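Local coordinates for 11R-lipoxygenase (Gersemia fruticosa, PDB 3VF1), which probably catalyses the addition of molecular oxygen to polyunsaturated fatty acids at a non-heme iron, in a manner that depends on calcium, at residues S259-G264 / G334-K339; K493-L498 / T674-G679; L497-V502 / T685-G690. All blocks are in the same frame, centred on the assembly; numbering follows the deposited sequence.

Contact 1: S259-G264 / G334-K339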
# COMPACT_ATOMS: atom_id res chain seq x y z
N SER A 259 13.20 17.57 -8.94
CA SER A 259 13.19 16.12 -9.12
C SER A 259 12.44 15.41 -7.99
O SER A 259 12.04 14.26 -8.14
CB SER A 259 14.61 15.57 -9.22
OG SER A 259 15.27 15.57 -7.97
N GLN A 260 12.24 16.09 -6.86
CA GLN A 260 11.53 15.50 -5.73
C GLN A 260 10.04 15.35 -6.00
O GLN A 260 9.35 14.59 -5.33
CB GLN A 260 11.74 16.33 -4.46
CG GLN A 260 13.16 16.27 -3.91
CD GLN A 260 13.63 14.85 -3.68
OE1 GLN A 260 13.37 14.26 -2.64
NE2 GLN A 260 14.33 14.30 -4.67
N PHE A 261 9.54 16.08 -7.00
CA PHE A 261 8.14 15.98 -7.38
C PHE A 261 7.93 14.87 -8.40
O PHE A 261 6.80 14.53 -8.75
CB PHE A 261 7.64 17.32 -7.95
CG PHE A 261 7.52 18.40 -6.92
CD1 PHE A 261 8.64 19.13 -6.52
CD2 PHE A 261 6.30 18.69 -6.34
CE1 PHE A 261 8.53 20.12 -5.57
CE2 PHE A 261 6.19 19.69 -5.38
CZ PHE A 261 7.31 20.40 -5.00
N LEU A 262 9.04 14.29 -8.87
CA LEU A 262 8.99 13.19 -9.82
C LEU A 262 9.47 11.89 -9.18
O LEU A 262 8.87 10.83 -9.36
CB LEU A 262 9.87 13.49 -11.03
CG LEU A 262 9.51 14.71 -11.88
CD1 LEU A 262 10.51 14.86 -13.01
CD2 LEU A 262 8.10 14.59 -12.43
N ASN A 263 10.57 11.97 -8.42
CA ASN A 263 11.24 10.79 -7.92
C ASN A 263 11.37 10.79 -6.40
O ASN A 263 12.24 10.12 -5.84
CB ASN A 263 12.63 10.68 -8.56
CG ASN A 263 12.57 10.71 -10.08
OD1 ASN A 263 11.71 10.08 -10.69
ND2 ASN A 263 13.49 11.45 -10.69
N GLY A 264 10.49 11.53 -5.74
CA GLY A 264 10.43 11.52 -4.29
C GLY A 264 9.46 10.46 -3.81
O GLY A 264 9.57 9.30 -4.19
N GLY A 334 2.98 25.89 -7.79
CA GLY A 334 4.36 25.90 -8.21
C GLY A 334 4.45 25.73 -9.71
O GLY A 334 3.73 24.93 -10.30
N LEU A 335 5.34 26.49 -10.34
CA LEU A 335 5.54 26.39 -11.78
C LEU A 335 6.95 25.88 -12.05
O LEU A 335 7.91 26.34 -11.43
CB LEU A 335 5.33 27.74 -12.45
CG LEU A 335 5.02 27.69 -13.95
CD1 LEU A 335 3.66 27.05 -14.19
CD2 LEU A 335 5.07 29.08 -14.55
N PHE A 336 7.07 24.94 -12.97
CA PHE A 336 8.36 24.32 -13.27
C PHE A 336 8.68 24.41 -14.75
O PHE A 336 7.79 24.55 -15.59
CB PHE A 336 8.36 22.86 -12.83
CG PHE A 336 8.12 22.66 -11.36
CD1 PHE A 336 6.86 22.84 -10.82
CD2 PHE A 336 9.15 22.29 -10.51
CE1 PHE A 336 6.63 22.67 -9.47
CE2 PHE A 336 8.93 22.11 -9.16
CZ PHE A 336 7.67 22.30 -8.64
N TYR A 337 9.97 24.34 -15.06
CA TYR A 337 10.45 24.43 -16.44
C TYR A 337 11.25 23.18 -16.78
O TYR A 337 12.07 22.73 -15.99
CB TYR A 337 11.32 25.67 -16.61
CG TYR A 337 11.79 25.92 -18.02
CD1 TYR A 337 10.90 26.33 -19.00
CD2 TYR A 337 13.13 25.77 -18.37
CE1 TYR A 337 11.33 26.57 -20.29
CE2 TYR A 337 13.56 26.00 -19.66
CZ TYR A 337 12.65 26.41 -20.62
OH TYR A 337 13.07 26.65 -21.91
N LEU A 338 11.00 22.63 -17.97
CA LEU A 338 11.75 21.47 -18.44
C LEU A 338 13.01 21.93 -19.16
O LEU A 338 12.95 22.36 -20.31
CB LEU A 338 10.89 20.61 -19.36
CG LEU A 338 11.59 19.40 -19.99
CD1 LEU A 338 12.02 18.41 -18.93
CD2 LEU A 338 10.67 18.74 -21.01
N LYS A 339 14.15 21.83 -18.49
CA LYS A 339 15.41 22.28 -19.05
C LYS A 339 15.82 21.45 -20.26
O LYS A 339 15.26 20.38 -20.51
CB LYS A 339 16.51 22.24 -17.98
CG LYS A 339 16.28 23.21 -16.83
CD LYS A 339 17.28 23.00 -15.71
CE LYS A 339 18.71 23.26 -16.16
NZ LYS A 339 19.69 23.00 -15.07
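F261 and F336 form an edge-to-face aromatic pair that joins helix 254-263 to strand 333-338, the middle strand of a five-stranded antiparallel sheet in the catalytic part of this lipoxygenase. The contact rests on one buried phenylalanine from each segment. The backbones stay well apart, with the CA atoms of F261 and F336 10.2 Å from each other, and the rings span the gap. Both side chains set out toward the opposing segment. In F261, CG stands anti to the carbonyl carbon (chi1 -70°), which swings the ring from the helix toward the strand, and chi2 (82°) turns its face to F336. F336 has the same kind of first torsion and advances with the far end of its ring. The planes meet at 61°, a tilted version of the T-shape, and the centroid of the F261 ring is 5.1 Å from that of F336.

F261 also meets other groups: R380 makes a cation-pi contact with it, and L379 and D383 touch it from the same helix, 369-410, which supplies the iron ligands H392 and H397. On the sheet side, T309 of the adjoining strand packs against both phenylalanines. Replacing F261 with an alanine would strip away the ring and is likely to leave the edge of F336 and the charge of R380 without their aromatic partner, opening a gap between helix and sheet. The touching is concentrated at the tip of F336, whose CZ hangs over the rim of the F261 ring, 3.9 Å from F261 CE1.

Contact 2: K493-L498 / T674-G679. With FRU (beta-D-fructofuranose), chain C.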
# COMPACT_ATOMS: atom_id res chain seq x y z
N LYS A 493 8.06 6.95 -13.22
CA LYS A 493 7.17 6.69 -14.35
C LYS A 493 7.68 5.53 -15.20
O LYS A 493 6.92 4.66 -15.59
CB LYS A 493 7.01 7.95 -15.20
CG LYS A 493 6.32 7.72 -16.54
CD LYS A 493 7.31 7.52 -17.67
CE LYS A 493 8.14 8.77 -17.93
NZ LYS A 493 9.06 8.61 -19.08
N ASP A 494 8.98 5.53 -15.49
CA ASP A 494 9.58 4.49 -16.31
C ASP A 494 9.44 3.12 -15.65
O ASP A 494 9.06 2.14 -16.30
CB ASP A 494 11.05 4.78 -16.58
CG ASP A 494 11.25 5.97 -17.50
OD1 ASP A 494 10.36 6.25 -18.32
OD2 ASP A 494 12.31 6.63 -17.40
N ASP A 495 9.75 3.05 -14.36
CA ASP A 495 9.73 1.79 -13.64
C ASP A 495 8.31 1.31 -13.38
O ASP A 495 8.01 0.12 -13.52
CB ASP A 495 10.49 1.92 -12.31
CG ASP A 495 11.95 2.28 -12.51
OD1 ASP A 495 12.49 1.98 -13.60
OD2 ASP A 495 12.55 2.87 -11.58
N ALA A 496 7.43 2.23 -12.99
CA ALA A 496 6.04 1.89 -12.71
C ALA A 496 5.34 1.35 -13.96
O ALA A 496 4.48 0.47 -13.86
CB ALA A 496 5.30 3.11 -12.18
N LEU A 497 5.71 1.86 -15.13
CA LEU A 497 5.09 1.43 -16.38
C LEU A 497 5.57 0.05 -16.80
O LEU A 497 4.82 -0.70 -17.43
CB LEU A 497 5.35 2.45 -17.49
CG LEU A 497 4.52 3.73 -17.43
CD1 LEU A 497 4.91 4.68 -18.55
CD2 LEU A 497 3.03 3.42 -17.50
N LEU A 498 6.80 -0.29 -16.47
CA LEU A 498 7.32 -1.63 -16.73
C LEU A 498 6.59 -2.65 -15.86
O LEU A 498 6.18 -3.71 -16.33
CB LEU A 498 8.82 -1.70 -16.45
CG LEU A 498 9.75 -0.94 -17.40
CD1 LEU A 498 11.19 -1.07 -16.93
CD2 LEU A 498 9.60 -1.45 -18.82
N THR A 674 18.74 -1.54 -12.74
CA THR A 674 20.11 -1.56 -12.25
C THR A 674 21.06 -0.89 -13.24
O THR A 674 21.93 -0.12 -12.85
CB THR A 674 20.59 -3.00 -11.99
OG1 THR A 674 19.86 -3.55 -10.88
CG2 THR A 674 22.07 -3.03 -11.68
N GLU A 675 20.88 -1.19 -14.52
CA GLU A 675 21.74 -0.63 -15.55
C GLU A 675 21.56 0.89 -15.66
O GLU A 675 22.53 1.62 -15.88
CB GLU A 675 21.46 -1.30 -16.90
CG GLU A 675 21.97 -2.73 -16.98
CD GLU A 675 21.62 -3.41 -18.29
OE1 GLU A 675 20.67 -2.96 -18.96
OE2 GLU A 675 22.31 -4.39 -18.64
N ARG A 676 20.33 1.36 -15.50
CA ARG A 676 20.05 2.79 -15.54
C ARG A 676 20.66 3.48 -14.32
O ARG A 676 21.22 4.57 -14.42
CB ARG A 676 18.55 3.05 -15.57
CG ARG A 676 18.19 4.53 -15.54
CD ARG A 676 16.79 4.75 -15.03
NE ARG A 676 16.65 4.32 -13.64
CZ ARG A 676 15.48 4.09 -13.05
NH1 ARG A 676 14.35 4.24 -13.72
NH2 ARG A 676 15.45 3.71 -11.78
N ASN A 677 20.53 2.84 -13.16
CA ASN A 677 21.02 3.40 -11.91
C ASN A 677 22.54 3.39 -11.81
O ASN A 677 23.11 3.90 -10.84
CB ASN A 677 20.43 2.63 -10.72
CG ASN A 677 18.97 2.97 -10.47
OD1 ASN A 677 18.37 3.76 -11.19
ND2 ASN A 677 18.40 2.36 -9.44
N GLN A 678 23.20 2.80 -12.80
CA GLN A 678 24.65 2.66 -12.77
C GLN A 678 25.35 4.01 -12.74
O GLN A 678 25.15 4.85 -13.62
CB GLN A 678 25.13 1.86 -13.98
CG GLN A 678 26.59 1.46 -13.90
CD GLN A 678 26.89 0.55 -12.72
OE1 GLN A 678 27.80 0.82 -11.93
NE2 GLN A 678 26.12 -0.53 -12.59
N GLY A 679 26.16 4.22 -11.71
CA GLY A 679 26.99 5.41 -11.61
C GLY A 679 26.28 6.63 -11.05
O GLY A 679 26.85 7.72 -11.03
C1 FRU C . 7.62 4.67 -20.78
C2 FRU C . 8.29 5.36 -21.96
C3 FRU C . 9.41 4.51 -22.54
C4 FRU C . 10.49 5.52 -22.88
C5 FRU C . 10.23 6.67 -21.92
C6 FRU C . 10.55 8.00 -22.59
O1 FRU C . 8.58 4.42 -19.78
O2 FRU C . 7.34 5.58 -22.98
O3 FRU C . 8.99 3.81 -23.69
O4 FRU C . 11.78 4.99 -22.73
O5 FRU C . 8.86 6.59 -21.54
O6 FRU C . 11.15 8.89 -21.68
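D495 and R676 are joined by a salt bridge that ties helix 491-514 to the C-terminal end of helix 653-676. The side chains approach from opposite directions, and R676 NH1 comes to 2.9 Å from D495 OD1. The better-directed hydrogen bond runs from R676 NH2 to D495 OD2 at 3.0 Å, with an N-H...O angle of 146°; it uses the syn lone pair of OD2 and lies close to the guanidinium plane. A weak bond from NH1 reaches the same OD2. Because the carboxylate and guanidinium planes are turned 42° apart, the match falls short of a flat two-on-two pairing.

A second partner fixes the rotation of the guanidinium. N677 OD1 accepts from R676 NE at 3.0 Å and also from NH2, so the arginine grips one oxygen side-on, and NH2 serves both the aspartate and the asparagine. The R676 chain leaves its helix with CG anti to the backbone N and bends at chi3 (64°), turning NE and NH2 back toward N677. The amide end of N677 is held in turn by the carbonyl of Y684.

Farther out, K493 NZ forms a salt bridge with D494 OD1 at 2.8 Å, which probably offsets the aspartate's charge. This pair belongs to the sugar pocket: fructose O1 donates to D494 OD1 at 2.9 Å, K493 NZ donates to fructose O5, and L497 CD1 packs 3.5 Å from fructose C1. Packing surrounds the polar core: D495 touches I673, and L498 lies on I669 and Q672, all of helix 653-676, while A496 and L497 turn to helix 475-481, placing helix 491-514 between these two neighbours.

Contact 3: L497-V502 / T685-G690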
# COMPACT_ATOMS: atom_id res chain seq x y z
N LEU A 497 5.71 1.86 -15.13
CA LEU A 497 5.09 1.43 -16.38
C LEU A 497 5.57 0.05 -16.80
O LEU A 497 4.82 -0.70 -17.43
CB LEU A 497 5.35 2.45 -17.49
CG LEU A 497 4.52 3.73 -17.43
CD1 LEU A 497 4.91 4.68 -18.55
CD2 LEU A 497 3.03 3.42 -17.50
N LEU A 498 6.80 -0.29 -16.47
CA LEU A 498 7.32 -1.63 -16.73
C LEU A 498 6.59 -2.65 -15.86
O LEU A 498 6.18 -3.71 -16.33
CB LEU A 498 8.82 -1.70 -16.45
CG LEU A 498 9.75 -0.94 -17.40
CD1 LEU A 498 11.19 -1.07 -16.93
CD2 LEU A 498 9.60 -1.45 -18.82
N LEU A 499 6.42 -2.31 -14.59
CA LEU A 499 5.80 -3.20 -13.62
C LEU A 499 4.32 -3.38 -13.91
O LEU A 499 3.78 -4.48 -13.79
CB LEU A 499 6.00 -2.66 -12.20
CG LEU A 499 7.43 -2.75 -11.68
CD1 LEU A 499 7.71 -1.67 -10.66
CD2 LEU A 499 7.68 -4.13 -11.09
N TRP A 500 3.66 -2.28 -14.27
CA TRP A 500 2.24 -2.32 -14.61
C TRP A 500 1.99 -3.30 -15.75
O TRP A 500 1.10 -4.15 -15.67
CB TRP A 500 1.76 -0.93 -15.01
CG TRP A 500 0.35 -0.91 -15.50
CD1 TRP A 500 -0.08 -1.13 -16.77
CD2 TRP A 500 -0.83 -0.66 -14.71
NE1 TRP A 500 -1.45 -1.04 -16.83
CE2 TRP A 500 -1.93 -0.75 -15.58
CE3 TRP A 500 -1.05 -0.38 -13.37
CZ2 TRP A 500 -3.24 -0.56 -15.15
CZ3 TRP A 500 -2.35 -0.19 -12.93
CH2 TRP A 500 -3.43 -0.28 -13.82
N ASN A 501 2.78 -3.19 -16.81
CA ASN A 501 2.62 -4.04 -17.99
C ASN A 501 2.98 -5.50 -17.70
O ASN A 501 2.39 -6.41 -18.27
CB ASN A 501 3.46 -3.51 -19.15
CG ASN A 501 2.86 -2.26 -19.77
OD1 ASN A 501 1.64 -2.14 -19.91
ND2 ASN A 501 3.72 -1.31 -20.14
N VAL A 502 3.95 -5.71 -16.82
CA VAL A 502 4.36 -7.06 -16.45
C VAL A 502 3.32 -7.71 -15.54
O VAL A 502 3.07 -8.91 -15.64
CB VAL A 502 5.74 -7.06 -15.76
CG1 VAL A 502 5.84 -8.20 -14.76
CG2 VAL A 502 6.85 -7.15 -16.80
N THR A 685 15.44 3.54 -6.47
CA THR A 685 15.52 2.12 -6.18
C THR A 685 14.25 1.55 -5.56
O THR A 685 14.21 0.39 -5.15
CB THR A 685 16.67 1.84 -5.20
OG1 THR A 685 16.45 2.57 -3.99
CG2 THR A 685 18.00 2.27 -5.81
N TRP A 686 13.20 2.37 -5.48
CA TRP A 686 12.02 2.01 -4.71
C TRP A 686 11.06 1.08 -5.47
O TRP A 686 10.12 0.56 -4.88
CB TRP A 686 11.29 3.28 -4.26
CG TRP A 686 12.23 4.25 -3.63
CD1 TRP A 686 12.57 5.48 -4.11
CD2 TRP A 686 12.97 4.07 -2.42
NE1 TRP A 686 13.48 6.08 -3.27
CE2 TRP A 686 13.74 5.24 -2.23
CE3 TRP A 686 13.06 3.04 -1.49
CZ2 TRP A 686 14.58 5.40 -1.13
CZ3 TRP A 686 13.89 3.20 -0.40
CH2 TRP A 686 14.64 4.37 -0.23
N LEU A 687 11.30 0.89 -6.76
CA LEU A 687 10.46 -0.00 -7.55
C LEU A 687 11.25 -1.17 -8.13
O LEU A 687 10.80 -1.84 -9.05
CB LEU A 687 9.76 0.78 -8.67
CG LEU A 687 8.58 1.64 -8.22
CD1 LEU A 687 7.98 2.38 -9.40
CD2 LEU A 687 7.53 0.79 -7.52
N ILE A 688 12.43 -1.42 -7.57
CA ILE A 688 13.15 -2.65 -7.86
C ILE A 688 12.32 -3.79 -7.28
O ILE A 688 12.06 -3.81 -6.08
CB ILE A 688 14.55 -2.65 -7.23
CG1 ILE A 688 15.44 -1.63 -7.94
CG2 ILE A 688 15.17 -4.04 -7.32
CD1 ILE A 688 16.80 -1.44 -7.28
N PRO A 689 11.89 -4.74 -8.13
CA PRO A 689 10.97 -5.80 -7.71
C PRO A 689 11.37 -6.46 -6.40
O PRO A 689 10.51 -6.74 -5.56
CB PRO A 689 11.04 -6.80 -8.86
CG PRO A 689 11.37 -5.97 -10.05
CD PRO A 689 12.28 -4.88 -9.55
N GLY A 690 12.67 -6.71 -6.22
CA GLY A 690 13.17 -7.34 -5.01
C GLY A 690 12.99 -6.48 -3.77
O GLY A 690 13.17 -6.97 -2.65
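L499, on a regular turn of helix 491-514, faces a loop whose backbone changes direction beside it. T685 to I688 make a type I beta turn, and P689 and G690 begin a 3-10 segment, so L687 and P689 both come up to the helix while I688 between them points away. The closest pair of CA atoms is L499 and P689, 8.3 Å apart, a separation that side chains must fill.

L499 does most of this by dividing its branches. Its CG stands anti to the carbonyl carbon (chi1 -71°), which directs CG toward the loop, so that the methyls can part between L687 and P689. CD1 of L499 rests 3.5 Å from the carbonyl O of L687. The same methyl lies 3.8 Å from L687 CB. The other methyl, CD2, meets the ring of P689 more loosely, 4.3 Å from CG. The leucine fork thus lies against one side of the chain, one methyl at L687 and the other at P689.

Other helices complete the surroundings. L499 touches C573 and L687 touches A577, both on helix 557-579, which also supplies the iron ligands H575 and N579, and P689 packs on T670 of helix 653-676. The side chain of L687 lies about 9 Å from that of H575 and about 13 Å from the iron, near the metal site without belonging to it. Shortly beyond G690 the chain ends at I698, itself an iron ligand. Buried and largely apolar, the contact brings methyls against a pyrrolidine ring, a leucine side chain and one backbone carbonyl; van der Waals contact without a directed bond joins helix 491-514 to the chain that leads to I698.

Contact 1 comes first along the chain; contacts 2 and 3 both start from helix 491-514, sharing L497 and L498, and run to successive parts of the C-terminal region. Their centres are about 8 Å apart, and they touch where L687 CD1 packs 3.6 Å from A496 N. Contact 1 is more remote, its centre about 18 Å from that of contact 2 and about 21 Å from that of contact 3, yet N263 hydrogen-bonds to the carbonyl of K489, just before helix 491-514. The chain just ahead of that helix is thus tied to helix 254-263, while the helix itself meets the C-terminal region, by charge and then by apolar packing, as the C-terminus heads for the iron.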